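Local coordinates for protein putative S-adenosylmethionine-dependent methyltransferase (PDB 1WYZ) that is a putative S-adenosylmethionine-dependent methyltransferase, probably transferring methyl groups like its RsmI-type relatives, and has a two-domain alpha/beta architecture, at residues A[5-10]-A[103-108]; A[18-23]-A[200-205]; A[27-32]-A[45-50]; A[153-158]-A[169-174]. One frame throughout, in Å; residues are numbered along the deposited sequence.

Interaction 1: A[5-10]-A[103-108]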
loop_
_atom_site.group_PDB
_atom_site.type_symbol
_atom_site.label_atom_id
_atom_site.label_comp_id
_atom_site.label_asym_id
_atom_site.label_seq_id
_atom_site.Cartn_x
_atom_site.Cartn_y
_atom_site.Cartn_z
ATOM N N LEU A 5 -3.963 -19.460 1.498
ATOM C CA LEU A 5 -5.014 -18.511 1.152
ATOM C C LEU A 5 -4.350 -17.298 0.500
ATOM O O LEU A 5 -3.780 -16.434 1.178
ATOM C CB LEU A 5 -5.797 -18.071 2.403
ATOM C CG LEU A 5 -6.944 -17.060 2.196
ATOM C CD1 LEU A 5 -8.075 -17.702 1.387
ATOM C CD2 LEU A 5 -7.472 -16.582 3.538
ATOM N N TYR A 6 -4.413 -17.264 -0.825
ATOM C CA TYR A 6 -3.848 -16.187 -1.617
ATOM C C TYR A 6 -4.826 -15.014 -1.706
ATOM O O TYR A 6 -5.955 -15.172 -2.179
ATOM C CB TYR A 6 -3.542 -16.701 -3.020
ATOM C CG TYR A 6 -2.288 -17.552 -3.125
ATOM C CD1 TYR A 6 -1.040 -16.964 -3.323
ATOM C CD2 TYR A 6 -2.357 -18.941 -3.086
ATOM C CE1 TYR A 6 0.108 -17.735 -3.490
ATOM C CE2 TYR A 6 -1.214 -19.725 -3.252
ATOM C CZ TYR A 6 0.018 -19.113 -3.458
ATOM O OH TYR A 6 1.155 -19.876 -3.650
ATOM N N LEU A 7 -4.401 -13.846 -1.236
ATOM C CA LEU A 7 -5.225 -12.639 -1.285
ATOM C C LEU A 7 -5.022 -12.003 -2.652
ATOM O O LEU A 7 -4.026 -11.325 -2.874
ATOM C CB LEU A 7 -4.789 -11.684 -0.179
ATOM C CG LEU A 7 -5.467 -11.852 1.190
ATOM C CD1 LEU A 7 -6.011 -13.250 1.366
ATOM C CD2 LEU A 7 -4.474 -11.493 2.285
ATOM N N LEU A 8 -5.977 -12.215 -3.555
ATOM C CA LEU A 8 -5.890 -11.707 -4.934
ATOM C C LEU A 8 -6.380 -10.290 -5.286
ATOM O O LEU A 8 -7.562 -9.993 -5.184
ATOM C CB LEU A 8 -6.607 -12.687 -5.866
ATOM C CG LEU A 8 -6.250 -14.160 -5.677
ATOM C CD1 LEU A 8 -7.055 -14.998 -6.654
ATOM C CD2 LEU A 8 -4.751 -14.348 -5.891
ATOM N N PRO A 9 -5.470 -9.398 -5.704
ATOM C CA PRO A 9 -5.948 -8.053 -6.050
ATOM C C PRO A 9 -6.479 -7.894 -7.489
ATOM O O PRO A 9 -6.076 -8.618 -8.396
ATOM C CB PRO A 9 -4.733 -7.164 -5.754
ATOM C CG PRO A 9 -3.552 -8.088 -5.886
ATOM C CD PRO A 9 -4.047 -9.378 -5.306
ATOM N N VAL A 10 -7.398 -6.954 -7.684
ATOM C CA VAL A 10 -7.975 -6.687 -9.018
ATOM C C VAL A 10 -7.617 -5.264 -9.455
ATOM O O VAL A 10 -6.895 -4.562 -8.744
ATOM C CB VAL A 10 -9.531 -6.817 -9.020
ATOM C CG1 VAL A 10 -9.951 -8.232 -8.639
ATOM C CG2 VAL A 10 -10.138 -5.799 -8.061
ATOM N N ASP A 103 -11.870 -9.848 7.253
ATOM C CA ASP A 103 -12.492 -10.798 8.177
ATOM C C ASP A 103 -12.124 -12.237 7.856
ATOM O O ASP A 103 -12.084 -13.091 8.740
ATOM C CB ASP A 103 -14.018 -10.672 8.138
ATOM C CG ASP A 103 -14.513 -9.393 8.766
ATOM O OD1 ASP A 103 -14.429 -8.334 8.106
ATOM O OD2 ASP A 103 -14.981 -9.455 9.926
ATOM N N VAL A 104 -11.874 -12.511 6.582
ATOM C CA VAL A 104 -11.521 -13.860 6.186
ATOM C C VAL A 104 -10.091 -14.178 6.594
ATOM O O VAL A 104 -9.794 -15.291 7.033
ATOM C CB VAL A 104 -11.691 -14.053 4.677
ATOM C CG1 VAL A 104 -11.165 -15.419 4.264
ATOM C CG2 VAL A 104 -13.165 -13.928 4.328
ATOM N N VAL A 105 -9.212 -13.196 6.450
ATOM C CA VAL A 105 -7.822 -13.375 6.821
ATOM C C VAL A 105 -7.760 -13.536 8.334
ATOM O O VAL A 105 -7.017 -14.372 8.846
ATOM C CB VAL A 105 -6.981 -12.162 6.377
ATOM C CG1 VAL A 105 -5.543 -12.284 6.907
ATOM C CG2 VAL A 105 -7.013 -12.057 4.838
ATOM N N ALA A 106 -8.562 -12.743 9.041
ATOM C CA ALA A 106 -8.603 -12.794 10.498
ATOM C C ALA A 106 -8.993 -14.199 10.977
ATOM O O ALA A 106 -8.368 -14.756 11.877
ATOM C CB ALA A 106 -9.584 -11.737 11.043
ATOM N N ILE A 107 -10.025 -14.776 10.377
ATOM C CA ILE A 107 -10.425 -16.117 10.767
ATOM C C ILE A 107 -9.303 -17.091 10.381
ATOM O O ILE A 107 -8.942 -17.974 11.167
ATOM C CB ILE A 107 -11.736 -16.557 10.063
ATOM C CG1 ILE A 107 -12.906 -15.695 10.525
ATOM C CG2 ILE A 107 -11.995 -18.021 10.338
ATOM C CD1 ILE A 107 -14.257 -16.271 10.499
ATOM N N ALA A 108 -8.750 -16.914 9.179
ATOM C CA ALA A 108 -7.681 -17.791 8.694
ATOM C C ALA A 108 -6.417 -17.759 9.556
ATOM O O ALA A 108 -5.801 -18.799 9.769
ATOM C CB ALA A 108 -7.329 -17.468 7.240
#

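Interaction 2: A[18-23]-A[200-205]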
loop_
_atom_site.group_PDB
_atom_site.type_symbol
_atom_site.label_atom_id
_atom_site.label_comp_id
_atom_site.label_asym_id
_atom_site.label_seq_id
_atom_site.Cartn_x
_atom_site.Cartn_y
_atom_site.Cartn_z
ATOM N N GLU A 18 -2.765 -6.388 -17.272
ATOM C CA GLU A 18 -1.309 -6.424 -17.294
ATOM C C GLU A 18 -0.630 -5.092 -16.957
ATOM O O GLU A 18 0.591 -5.037 -16.778
ATOM C CB GLU A 18 -0.815 -6.908 -18.664
ATOM C CG GLU A 18 -1.418 -6.173 -19.853
ATOM C CD GLU A 18 -2.744 -6.772 -20.313
ATOM O OE1 GLU A 18 -3.724 -6.780 -19.534
ATOM O OE2 GLU A 18 -2.799 -7.238 -21.471
ATOM N N GLN A 19 -1.407 -4.021 -16.878
ATOM C CA GLN A 19 -0.841 -2.715 -16.557
ATOM C C GLN A 19 -0.686 -2.560 -15.042
ATOM O O GLN A 19 0.137 -1.777 -14.561
ATOM C CB GLN A 19 -1.753 -1.608 -17.088
ATOM C CG GLN A 19 -1.192 -0.188 -17.008
ATOM C CD GLN A 19 -2.293 0.868 -16.873
ATOM O OE1 GLN A 19 -3.260 0.885 -17.640
ATOM N NE2 GLN A 19 -2.147 1.752 -15.892
ATOM N N VAL A 20 -1.466 -3.328 -14.287
ATOM C CA VAL A 20 -1.424 -3.207 -12.839
ATOM C C VAL A 20 -1.279 -4.494 -12.023
ATOM O O VAL A 20 -1.227 -4.437 -10.795
ATOM C CB VAL A 20 -2.664 -2.438 -12.363
ATOM C CG1 VAL A 20 -2.667 -1.031 -12.985
ATOM C CG2 VAL A 20 -3.930 -3.200 -12.754
ATOM N N LEU A 21 -1.184 -5.645 -12.690
ATOM C CA LEU A 21 -1.046 -6.922 -11.983
ATOM C C LEU A 21 0.159 -7.742 -12.435
ATOM O O LEU A 21 0.445 -7.829 -13.618
ATOM C CB LEU A 21 -2.308 -7.761 -12.168
ATOM C CG LEU A 21 -3.597 -7.107 -11.672
ATOM C CD1 LEU A 21 -4.789 -7.867 -12.204
ATOM C CD2 LEU A 21 -3.610 -7.062 -10.146
ATOM N N PRO A 22 0.907 -8.324 -11.487
ATOM C CA PRO A 22 2.054 -9.122 -11.926
ATOM C C PRO A 22 1.523 -10.399 -12.604
ATOM O O PRO A 22 0.519 -10.976 -12.162
ATOM C CB PRO A 22 2.788 -9.416 -10.617
ATOM C CG PRO A 22 2.494 -8.216 -9.790
ATOM C CD PRO A 22 1.013 -8.012 -10.051
ATOM N N SER A 23 2.181 -10.832 -13.676
ATOM C CA SER A 23 1.738 -12.029 -14.384
ATOM C C SER A 23 1.826 -13.281 -13.506
ATOM O O SER A 23 1.188 -14.292 -13.790
ATOM C CB SER A 23 2.552 -12.218 -15.669
ATOM O OG SER A 23 3.935 -12.361 -15.401
ATOM N N ASN A 200 -8.753 9.037 -10.522
ATOM C CA ASN A 200 -8.529 8.058 -11.583
ATOM C C ASN A 200 -7.128 7.492 -11.606
ATOM O O ASN A 200 -6.508 7.414 -12.665
ATOM C CB ASN A 200 -8.819 8.646 -12.954
ATOM C CG ASN A 200 -10.293 8.745 -13.237
ATOM O OD1 ASN A 200 -11.058 7.821 -12.940
ATOM N ND2 ASN A 200 -10.707 9.858 -13.830
ATOM N N ILE A 201 -6.631 7.087 -10.443
ATOM C CA ILE A 201 -5.288 6.528 -10.351
ATOM C C ILE A 201 -5.204 5.262 -11.216
ATOM O O ILE A 201 -6.052 4.366 -11.119
ATOM C CB ILE A 201 -4.928 6.220 -8.858
ATOM C CG1 ILE A 201 -5.091 7.497 -8.023
ATOM C CG2 ILE A 201 -3.501 5.706 -8.750
ATOM C CD1 ILE A 201 -5.131 7.278 -6.511
ATOM N N THR A 202 -4.175 5.223 -12.066
ATOM C CA THR A 202 -3.900 4.125 -13.009
ATOM C C THR A 202 -4.853 4.062 -14.220
ATOM O O THR A 202 -4.623 3.276 -15.143
ATOM C CB THR A 202 -3.912 2.725 -12.323
ATOM O OG1 THR A 202 -5.263 2.310 -12.096
ATOM C CG2 THR A 202 -3.161 2.764 -11.012
ATOM N N CYS A 203 -5.904 4.886 -14.226
ATOM C CA CYS A 203 -6.873 4.884 -15.333
ATOM C C CYS A 203 -6.549 5.847 -16.478
ATOM O O CYS A 203 -7.341 6.008 -17.404
ATOM C CB CYS A 203 -8.270 5.200 -14.803
ATOM S SG CYS A 203 -8.870 4.021 -13.583
ATOM N N GLU A 204 -5.379 6.473 -16.405
ATOM C CA GLU A 204 -4.911 7.431 -17.411
ATOM C C GLU A 204 -5.803 8.638 -17.721
ATOM O O GLU A 204 -5.483 9.449 -18.587
ATOM C CB GLU A 204 -4.504 6.711 -18.700
ATOM C CG GLU A 204 -3.167 5.988 -18.544
ATOM C CD GLU A 204 -2.165 6.794 -17.710
ATOM O OE1 GLU A 204 -1.746 7.885 -18.163
ATOM O OE2 GLU A 204 -1.802 6.337 -16.602
ATOM N N GLY A 205 -6.928 8.740 -17.022
ATOM C CA GLY A 205 -7.767 9.917 -17.138
ATOM C C GLY A 205 -7.223 10.598 -15.890
ATOM O O GLY A 205 -7.587 11.710 -15.504
#

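Interaction 3: A[27-32]-A[45-50]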
loop_
_atom_site.group_PDB
_atom_site.type_symbol
_atom_site.label_atom_id
_atom_site.label_comp_id
_atom_site.label_asym_id
_atom_site.label_seq_id
_atom_site.Cartn_x
_atom_site.Cartn_y
_atom_site.Cartn_z
ATOM N N GLU A 27 -0.526 -17.166 -12.747
ATOM C CA GLU A 27 -0.057 -18.535 -12.582
ATOM C C GLU A 27 -0.742 -19.219 -11.409
ATOM O O GLU A 27 -1.220 -20.347 -11.531
ATOM C CB GLU A 27 1.459 -18.570 -12.362
ATOM C CG GLU A 27 2.293 -18.244 -13.591
ATOM C CD GLU A 27 3.776 -18.218 -13.270
ATOM O OE1 GLU A 27 4.263 -19.195 -12.657
ATOM O OE2 GLU A 27 4.448 -17.221 -13.627
ATOM N N ILE A 28 -0.791 -18.544 -10.265
ATOM C CA ILE A 28 -1.414 -19.162 -9.111
ATOM C C ILE A 28 -2.940 -19.160 -9.239
ATOM O O ILE A 28 -3.614 -20.077 -8.776
ATOM C CB ILE A 28 -0.943 -18.496 -7.767
ATOM C CG1 ILE A 28 -1.589 -17.137 -7.580
ATOM C CG2 ILE A 28 0.573 -18.334 -7.754
ATOM C CD1 ILE A 28 -2.952 -17.170 -6.909
ATOM N N ILE A 29 -3.499 -18.151 -9.885
ATOM C CA ILE A 29 -4.945 -18.152 -10.036
ATOM C C ILE A 29 -5.383 -19.418 -10.776
ATOM O O ILE A 29 -6.374 -20.047 -10.407
ATOM C CB ILE A 29 -5.439 -16.919 -10.795
ATOM C CG1 ILE A 29 -5.403 -15.706 -9.853
ATOM C CG2 ILE A 29 -6.837 -17.189 -11.355
ATOM C CD1 ILE A 29 -5.590 -14.357 -10.538
ATOM N N ARG A 30 -4.631 -19.780 -11.816
ATOM C CA ARG A 30 -4.910 -20.975 -12.607
ATOM C C ARG A 30 -4.995 -22.211 -11.714
ATOM O O ARG A 30 -5.633 -23.208 -12.070
ATOM C CB ARG A 30 -3.810 -21.189 -13.652
ATOM C CG ARG A 30 -3.880 -20.231 -14.821
ATOM C CD ARG A 30 -2.680 -20.356 -15.729
ATOM N NE ARG A 30 -2.740 -19.371 -16.805
ATOM C CZ ARG A 30 -1.675 -18.818 -17.380
ATOM N NH1 ARG A 30 -0.451 -19.153 -16.982
ATOM N NH2 ARG A 30 -1.836 -17.919 -18.343
ATOM N N GLY A 31 -4.344 -22.145 -10.556
ATOM C CA GLY A 31 -4.360 -23.269 -9.642
ATOM C C GLY A 31 -5.590 -23.323 -8.759
ATOM O O GLY A 31 -6.232 -24.366 -8.632
ATOM N N ILE A 32 -5.925 -22.192 -8.150
ATOM C CA ILE A 32 -7.066 -22.093 -7.245
ATOM C C ILE A 32 -8.392 -22.545 -7.844
ATOM O O ILE A 32 -8.740 -22.166 -8.956
ATOM C CB ILE A 32 -7.209 -20.659 -6.745
ATOM C CG1 ILE A 32 -5.887 -20.218 -6.109
ATOM C CG2 ILE A 32 -8.358 -20.563 -5.766
ATOM C CD1 ILE A 32 -5.498 -20.820 -4.772
ATOM N N ARG A 45 -16.480 -12.564 -13.545
ATOM C CA ARG A 45 -16.112 -11.805 -14.739
ATOM C C ARG A 45 -14.606 -11.571 -14.733
ATOM O O ARG A 45 -13.937 -11.695 -15.756
ATOM C CB ARG A 45 -16.832 -10.456 -14.766
ATOM C CG ARG A 45 -18.349 -10.547 -14.674
ATOM C CD ARG A 45 -18.995 -9.164 -14.744
ATOM N NE ARG A 45 -18.876 -8.556 -16.069
ATOM C CZ ARG A 45 -19.522 -8.983 -17.153
ATOM N NH1 ARG A 45 -20.341 -10.025 -17.074
ATOM N NH2 ARG A 45 -19.347 -8.368 -18.315
ATOM N N PHE A 46 -14.075 -11.234 -13.564
ATOM C CA PHE A 46 -12.647 -10.988 -13.415
ATOM C C PHE A 46 -11.779 -12.165 -13.841
ATOM O O PHE A 46 -10.829 -11.995 -14.607
ATOM C CB PHE A 46 -12.322 -10.645 -11.966
ATOM C CG PHE A 46 -10.851 -10.605 -11.678
ATOM C CD1 PHE A 46 -10.073 -9.543 -12.126
ATOM C CD2 PHE A 46 -10.238 -11.626 -10.946
ATOM C CE1 PHE A 46 -8.693 -9.497 -11.846
ATOM C CE2 PHE A 46 -8.871 -11.583 -10.664
ATOM C CZ PHE A 46 -8.097 -10.518 -11.112
ATOM N N LEU A 47 -12.085 -13.353 -13.328
ATOM C CA LEU A 47 -11.294 -14.531 -13.667
ATOM C C LEU A 47 -11.325 -14.804 -15.168
ATOM O O LEU A 47 -10.422 -15.444 -15.702
ATOM C CB LEU A 47 -11.789 -15.759 -12.888
ATOM C CG LEU A 47 -11.591 -15.773 -11.362
ATOM C CD1 LEU A 47 -12.261 -17.011 -10.793
ATOM C CD2 LEU A 47 -10.106 -15.761 -11.006
ATOM N N LYS A 48 -12.362 -14.312 -15.845
ATOM C CA LYS A 48 -12.494 -14.493 -17.289
ATOM C C LYS A 48 -11.432 -13.658 -17.980
ATOM O O LYS A 48 -10.796 -14.104 -18.936
ATOM C CB LYS A 48 -13.882 -14.049 -17.770
ATOM C CG LYS A 48 -14.908 -15.176 -17.966
ATOM C CD LYS A 48 -14.688 -15.962 -19.266
ATOM C CE LYS A 48 -13.986 -17.298 -19.041
ATOM N NZ LYS A 48 -12.555 -17.155 -18.674
ATOM N N LYS A 49 -11.247 -12.440 -17.484
ATOM C CA LYS A 49 -10.263 -11.523 -18.033
ATOM C C LYS A 49 -8.846 -11.997 -17.676
ATOM O O LYS A 49 -7.880 -11.694 -18.377
ATOM C CB LYS A 49 -10.527 -10.120 -17.481
ATOM C CG LYS A 49 -10.359 -8.990 -18.494
ATOM C CD LYS A 49 -8.896 -8.693 -18.804
ATOM C CE LYS A 49 -8.747 -7.386 -19.578
ATOM N NZ LYS A 49 -7.329 -6.922 -19.622
ATOM N N VAL A 50 -8.732 -12.754 -16.589
ATOM C CA VAL A 50 -7.440 -13.276 -16.149
ATOM C C VAL A 50 -6.970 -14.423 -17.033
ATOM O O VAL A 50 -5.787 -14.515 -17.354
ATOM C CB VAL A 50 -7.501 -13.816 -14.713
ATOM C CG1 VAL A 50 -6.118 -14.301 -14.288
ATOM C CG2 VAL A 50 -8.023 -12.749 -13.777
#

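Interaction 4: A[153-158]-A[169-174]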
loop_
_atom_site.group_PDB
_atom_site.type_symbol
_atom_site.label_atom_id
_atom_site.label_comp_id
_atom_site.label_asym_id
_atom_site.label_seq_id
_atom_site.Cartn_x
_atom_site.Cartn_y
_atom_site.Cartn_z
ATOM N N LYS A 153 -14.251 18.765 12.466
ATOM C CA LYS A 153 -13.489 18.327 13.624
ATOM C C LYS A 153 -12.422 17.362 13.147
ATOM O O LYS A 153 -11.246 17.504 13.475
ATOM C CB LYS A 153 -14.383 17.612 14.645
ATOM C CG LYS A 153 -15.188 18.528 15.564
ATOM C CD LYS A 153 -15.749 17.758 16.761
ATOM C CE LYS A 153 -14.638 17.236 17.675
ATOM N NZ LYS A 153 -13.933 18.327 18.407
ATOM N N LYS A 154 -12.850 16.385 12.356
ATOM C CA LYS A 154 -11.954 15.367 11.832
ATOM C C LYS A 154 -10.811 15.971 11.016
ATOM O O LYS A 154 -9.643 15.721 11.316
ATOM C CB LYS A 154 -12.747 14.350 10.996
ATOM C CG LYS A 154 -12.013 13.053 10.697
ATOM C CD LYS A 154 -11.516 12.405 11.974
ATOM C CE LYS A 154 -11.131 10.962 11.727
ATOM N NZ LYS A 154 -10.165 10.878 10.604
ATOM N N LEU A 155 -11.141 16.766 9.999
ATOM C CA LEU A 155 -10.121 17.408 9.159
ATOM C C LEU A 155 -9.138 18.178 10.031
ATOM O O LEU A 155 -7.926 18.115 9.830
ATOM C CB LEU A 155 -10.770 18.384 8.163
ATOM C CG LEU A 155 -11.728 17.816 7.107
ATOM C CD1 LEU A 155 -12.551 18.934 6.474
ATOM C CD2 LEU A 155 -10.922 17.061 6.059
ATOM N N LYS A 156 -9.675 18.898 11.010
ATOM C CA LYS A 156 -8.869 19.704 11.917
ATOM C C LYS A 156 -7.891 18.850 12.735
ATOM O O LYS A 156 -6.745 19.248 12.950
ATOM C CB LYS A 156 -9.800 20.483 12.850
ATOM C CG LYS A 156 -9.260 21.821 13.311
ATOM C CD LYS A 156 -9.243 22.843 12.182
ATOM C CE LYS A 156 -8.762 24.208 12.685
ATOM N NZ LYS A 156 -8.595 25.194 11.578
ATOM N N THR A 157 -8.347 17.676 13.177
ATOM C CA THR A 157 -7.523 16.770 13.977
ATOM C C THR A 157 -6.479 16.093 13.109
ATOM O O THR A 157 -5.323 15.952 13.510
ATOM C CB THR A 157 -8.374 15.672 14.670
ATOM O OG1 THR A 157 -9.442 16.279 15.407
ATOM C CG2 THR A 157 -7.521 14.874 15.640
ATOM N N LEU A 158 -6.886 15.658 11.921
ATOM C CA LEU A 158 -5.946 15.019 11.006
ATOM C C LEU A 158 -4.811 16.001 10.775
ATOM O O LEU A 158 -3.631 15.663 10.940
ATOM C CB LEU A 158 -6.627 14.704 9.676
ATOM C CG LEU A 158 -7.083 13.276 9.372
ATOM C CD1 LEU A 158 -7.567 12.564 10.623
ATOM C CD2 LEU A 158 -8.195 13.344 8.337
ATOM N N GLN A 169 -1.688 12.231 6.005
ATOM C CA GLN A 169 -3.029 11.772 6.379
ATOM C C GLN A 169 -3.848 11.510 5.109
ATOM O O GLN A 169 -3.942 12.380 4.245
ATOM C CB GLN A 169 -3.720 12.822 7.256
ATOM C CG GLN A 169 -2.941 13.202 8.520
ATOM C CD GLN A 169 -2.620 12.019 9.461
ATOM O OE1 GLN A 169 -3.512 11.313 9.944
ATOM N NE2 GLN A 169 -1.330 11.819 9.727
ATOM N N LEU A 170 -4.437 10.320 4.995
ATOM C CA LEU A 170 -5.208 9.963 3.801
ATOM C C LEU A 170 -6.648 9.566 4.073
ATOM O O LEU A 170 -6.933 8.863 5.044
ATOM C CB LEU A 170 -4.562 8.785 3.048
ATOM C CG LEU A 170 -3.155 8.793 2.458
ATOM C CD1 LEU A 170 -2.121 8.591 3.556
ATOM C CD2 LEU A 170 -3.053 7.656 1.451
ATOM N N PHE A 171 -7.546 9.990 3.189
ATOM C CA PHE A 171 -8.959 9.654 3.302
ATOM C C PHE A 171 -9.631 9.702 1.926
ATOM O O PHE A 171 -9.176 10.417 1.027
ATOM C CB PHE A 171 -9.657 10.589 4.302
ATOM C CG PHE A 171 -9.450 12.062 4.036
ATOM C CD1 PHE A 171 -10.323 12.769 3.198
ATOM C CD2 PHE A 171 -8.410 12.755 4.654
ATOM C CE1 PHE A 171 -10.170 14.144 2.981
ATOM C CE2 PHE A 171 -8.246 14.144 4.443
ATOM C CZ PHE A 171 -9.135 14.831 3.602
ATOM N N ILE A 172 -10.698 8.927 1.753
ATOM C CA ILE A 172 -11.402 8.882 0.478
ATOM C C ILE A 172 -12.829 9.400 0.589
ATOM O O ILE A 172 -13.348 9.591 1.698
ATOM C CB ILE A 172 -11.444 7.453 -0.083
ATOM C CG1 ILE A 172 -12.261 6.555 0.849
ATOM C CG2 ILE A 172 -10.023 6.919 -0.243
ATOM C CD1 ILE A 172 -12.642 5.196 0.262
ATOM N N GLU A 173 -13.454 9.624 -0.566
ATOM C CA GLU A 173 -14.816 10.148 -0.626
ATOM C C GLU A 173 -15.660 9.557 -1.741
ATOM O O GLU A 173 -15.152 9.231 -2.814
ATOM C CB GLU A 173 -14.790 11.666 -0.792
ATOM C CG GLU A 173 -15.251 12.419 0.444
ATOM C CD GLU A 173 -16.722 12.192 0.765
ATOM O OE1 GLU A 173 -17.190 11.033 0.709
ATOM O OE2 GLU A 173 -17.408 13.184 1.089
ATOM N N THR A 174 -16.960 9.433 -1.481
ATOM C CA THR A 174 -17.883 8.891 -2.472
ATOM C C THR A 174 -17.914 9.840 -3.674
ATOM O O THR A 174 -17.912 11.062 -3.513
ATOM C CB THR A 174 -19.304 8.715 -1.875
ATOM O OG1 THR A 174 -20.104 7.934 -2.767
ATOM C CG2 THR A 174 -19.970 10.062 -1.661
#

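Interaction 1: A[5-10]-A[103-108]
L5 and L7 of the strand meet V104, V105 and A108 of the helix through methyl groups alone; no hydrogen bond passes between the two segments. The apolar contact has two separate places. In the first, one branch of L5 does the touching: CD2 comes 3.8 Å from A108 CB and 3.9 Å from V104 CG1, bridging two side chains that lie one helical turn apart. L5 gets there because its CG stands anti to the backbone N (chi1 180°), and its side chain crosses that of V104 at about a right angle. In the second, V105 CG2 sits against the forked end of L7, 3.6 Å from L7 CD2 and 3.8 Å from L7 CD1, so both leucine methyls share one valine methyl. The polar backbone of the helix is served by its own bonds, such as A108 N to V104 O. The segments run nearly antiparallel, at 162°, with their axes 10.6 Å apart, the usual layering of a helix on a parallel sheet. Strand 5-8 lies between strands 86-89 and 115-117. L5 also rests on M86 and V88 of the former and on L80 of helix 70-81, while M129 and A130 of the second subunit pack on L7 and V105.

Interaction 2: A[18-23]-A[200-205]
Q19 reaches across to the backbone of T202 while V20, the next residue, lays a methyl against the T202 side chain. The glutamine arm is extended, with CG anti to the backbone N (chi1 -171°), and this carries the amide out to the loop. There Q19 NE2 donates to T202 O over 3.0 Å, with an N-H...O angle of 157°. The donor lies in the carbonyl plane on a lone pair, the C=O...N angle being 132°, although the oxygen sits slightly out of the glutamine's own amide plane. V20 crosses the threonine side chain at about a right angle, V20 CG1 lying 4.0 Å from T202 CB. T202 is the third residue of a type II turn from N200 to C203, closed by C203 N bonding to N200 O at 3.0 Å; its carbonyl faces Q19. Replacing Q19 with a leucine would remove the amide donor and would probably leave T202 O without this mate, the loop losing a polar tie to helix 17-20. Helix 17-20 belongs to the half of the chain with the parallel sheet, whereas the turn links strands 194-199 and 207-212 of the mixed sheet; L126 of helix 123-131 also touches T202, and Y24 of the second subunit packs on Q19.

Interaction 3: A[27-32]-A[45-50]
I29 points toward the neighbouring helix, where it meets L47, V50 and F46. The tight part lies around its two methyls. I29 CG2, set anti to the backbone N (chi1 to CG1 is -76°), comes 3.6 Å from L47 CD2. I29 CD1 meets V50 CG1 at 3.8 Å, the two side chains reaching toward each other tip to tip. V50 CG1 also stays within 4.2 Å of I29 CG2, so the valine methyl touches both branches of the isoleucine. I29 meets F46 more loosely: I29 CD1 stands 4.3 Å from F46 CE2, oblique to the ring. Nearer cover for that ring comes from its own helix, where V50 CG2 rests 3.4 Å above one face of it, offset toward the rim. The solvent side is different in kind. R30 is exposed and makes no contact with 45-50, but its side chain leads back toward the end of the second helix, where NE forms a salt bridge with D51. The pairing thus joins helices 24-29 and 40-50, with strand 34-37 between them in sequence. I29 is backed by L8 of strand 5-8, L47 leans on F61, and L17 of helix 17-20 touches both F46 and V50.

Interaction 4: A[153-158]-A[169-174]
The F171 ring is met obliquely by two leucines of the helix. L158 CD2 lies 3.7 Å from F171 CD2 and 4.0 Å from F171 CE2, while L155 CD2 comes to 3.8 Å from F171 CZ, the L155 side chain crossing the phenylalanine at about a right angle. The ring is sent out toward the helix with CG between the backbone N and the carbonyl carbon (chi1 53°). The other flat group, the Q169 amide, has its polar ends taken by residues outside the two segments: OE1 by H141 NE2, NE2 by Q167 O, which should fix its rotation. The closest contacts with the helix are made by its aliphatic part, bent at chi2, with Q169 CB 4.0 Å from L158 CG and Q169 CG 3.5 Å from L158 O. The helix and strand belong to a beta-alpha-beta crossover, strand 138-143, helix 150-165, strand 168-173, and their short axes run 10.1 Å apart at 153°. Trimming L158 to an alanine is likely to open a gap beside CD2 and CE2 of F171 and to leave the ring freer to turn, with the Q169 chain less covered. M181 and I185 of helix 178-188 pack on both L155 and F171. On the exposed helix side T157 OG1 and T157 N both donate to K153 O, the hydroxyl from above the carbonyl plane at 2.9 Å. Farther along the strand, E173 forms a salt bridge with R151.

How the interactions relate
Interactions 1 and 3 belong to the parallel-sheet half of the chain, their centres 16 Å apart. Interaction 1 uses strand 5-8, and interaction 3 packs against it: L8 touches I28 and I29. Interaction 4 lies in the mixed-sheet half, its centre about 27 Å from that of interaction 1 and 36 Å from that of interaction 3. Interaction 2 spans the halves, pairing an early segment with a loop near the chain's end, so interactions 3 and 4 both nest inside the loop it closes, while its segments alternate with those of interaction 1. This two-domain layout is consistent with the RsmI-like methyltransferase fold. Interactions 1 and 2 both touch the second subunit, so the junction between the halves, at interaction 2, lies beside the dimer interface.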